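Local coordinates for protein Cbm77-rfpl (Ruminococcus flavefaciens, PDB 5FU5) that probably binds plant cell-wall polysaccharide as a family 77 carbohydrate-binding module belonging to the bacterium's cellulosome, at residues A[61-66]-A[90-95]. Residues are numbered along the deposited sequence; the frame is centred on the assembly and turned at random.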
# COMPACT_ATOMS: atom_id res chain seq x y z
N ALA A 61 12.80 -6.14 -9.09
CA ALA A 61 12.37 -4.76 -9.29
C ALA A 61 10.95 -4.75 -9.87
O ALA A 61 10.49 -5.73 -10.48
CB ALA A 61 13.31 -4.03 -10.22
N GLY A 62 10.26 -3.65 -9.69
CA GLY A 62 8.86 -3.58 -10.02
C GLY A 62 8.19 -2.33 -9.52
O GLY A 62 8.84 -1.30 -9.35
N LYS A 63 6.89 -2.40 -9.27
CA LYS A 63 6.08 -1.25 -9.00
C LYS A 63 5.18 -1.51 -7.83
O LYS A 63 4.45 -2.51 -7.82
CB LYS A 63 5.25 -0.85 -10.22
CG LYS A 63 4.40 0.41 -10.00
CD LYS A 63 3.61 0.86 -11.20
CE LYS A 63 2.50 -0.06 -11.56
NZ LYS A 63 1.74 0.51 -12.72
N LEU A 64 5.20 -0.62 -6.86
CA LEU A 64 4.28 -0.61 -5.75
C LEU A 64 3.10 0.34 -6.03
O LEU A 64 3.32 1.49 -6.42
CB LEU A 64 5.01 -0.19 -4.47
CG LEU A 64 4.15 -0.03 -3.19
CD1 LEU A 64 3.70 -1.38 -2.62
CD2 LEU A 64 4.93 0.74 -2.14
N THR A 65 1.86 -0.14 -5.81
CA THR A 65 0.67 0.66 -5.87
C THR A 65 -0.04 0.66 -4.55
O THR A 65 -0.23 -0.39 -3.92
CB THR A 65 -0.30 0.11 -6.97
OG1 THR A 65 0.32 0.13 -8.24
CG2 THR A 65 -1.60 0.87 -7.05
N LEU A 66 -0.40 1.84 -4.07
CA LEU A 66 -1.07 2.08 -2.78
C LEU A 66 -2.32 2.88 -3.03
O LEU A 66 -2.26 3.91 -3.70
CB LEU A 66 -0.18 2.85 -1.79
CG LEU A 66 1.14 2.22 -1.48
CD1 LEU A 66 1.93 3.22 -0.64
CD2 LEU A 66 1.00 0.89 -0.78
N THR A 90 1.97 5.44 -6.80
CA THR A 90 2.79 4.44 -7.46
C THR A 90 4.24 4.78 -7.23
O THR A 90 4.65 5.95 -7.33
CB THR A 90 2.53 4.28 -8.96
OG1 THR A 90 2.72 5.53 -9.61
CG2 THR A 90 1.15 3.86 -9.24
N VAL A 91 5.01 3.78 -6.94
CA VAL A 91 6.44 3.93 -6.69
C VAL A 91 7.17 2.75 -7.32
O VAL A 91 6.84 1.60 -7.03
CB VAL A 91 6.85 3.94 -5.20
CG1 VAL A 91 8.33 4.40 -5.09
CG2 VAL A 91 5.96 4.80 -4.31
N ASP A 92 8.18 3.02 -8.14
CA ASP A 92 9.00 2.02 -8.71
C ASP A 92 10.12 1.69 -7.74
O ASP A 92 10.75 2.60 -7.21
CB ASP A 92 9.55 2.46 -10.07
CG ASP A 92 8.45 2.58 -11.14
OD1 ASP A 92 7.26 2.38 -10.88
OD2 ASP A 92 8.75 2.90 -12.25
N LEU A 93 10.37 0.39 -7.54
CA LEU A 93 11.27 -0.13 -6.54
C LEU A 93 12.25 -1.17 -7.07
O LEU A 93 11.94 -1.89 -8.05
CB LEU A 93 10.50 -0.72 -5.34
CG LEU A 93 9.60 0.22 -4.56
CD1 LEU A 93 8.82 -0.56 -3.52
CD2 LEU A 93 10.36 1.36 -3.90
N ALA A 94 13.44 -1.19 -6.48
CA ALA A 94 14.41 -2.23 -6.76
C ALA A 94 14.14 -3.47 -5.89
O ALA A 94 13.39 -3.42 -4.92
CB ALA A 94 15.82 -1.70 -6.48
N GLN A 95 14.78 -4.57 -6.25
CA GLN A 95 14.76 -5.78 -5.41
C GLN A 95 15.25 -5.41 -4.02
O GLN A 95 16.15 -4.57 -3.86
CB GLN A 95 15.67 -6.85 -6.00
CG GLN A 95 15.67 -8.21 -5.31
CD GLN A 95 16.43 -8.30 -3.99
OE1 GLN A 95 17.45 -7.63 -3.80
NE2 GLN A 95 15.98 -9.21 -3.09
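Gly62 and Leu93 exchange two backbone bonds, N-H to C=O in both directions, as do Leu64 and Val91, joining strands 62-68 and 88-93 as antiparallel neighbours in the beta-sheet fold of this carbohydrate-binding module. Gly62 N donates to Leu93 O (2.9 Å), and Leu93 N returns a nearly straight bond to Gly62 O. The Leu64–Val91 pair repeats the pattern, Leu64 N lying 2.8 Å from Val91 O. Lys63–Asp92 and Thr65–Thr90 are the non-hydrogen-bonded pairs, where alpha C-H groups approach the carbonyls, as with Thr90 CA 3.2 Å from Leu64 O.

The two faces differ in character. On the inner one, Leu64 CB rests on Leu93 CD1 at 3.9 Å; both leucines touch Tyr113 of the adjoining strand 107-116 and meet Phe56 of strand 53-58, and Leu64 also packs on Ile100 of strand 96-101. Lys63, Asp92, Thr90 and the buried Thr65 share the other face. Here the Lys63 chain leaves with CG anti to the backbone N (chi1 -178°) and slants across the Asp92 side chain, CG 3.6 Å from Asp92 OD1 with CB and CD slightly farther from that oxygen. The bend at chi3 (69°) follows, and the ammonium makes no salt bridge with Asp92: NZ stays 6.1 Å from Asp92 OD1. Strand 62-68 is itself hydrogen-bonded on its other edge to strand 107-116, through Lys63 and Ala114. Farther along the polar face, Thr65 OG1 meets the Thr90 methyl CG2 at 3.9 Å.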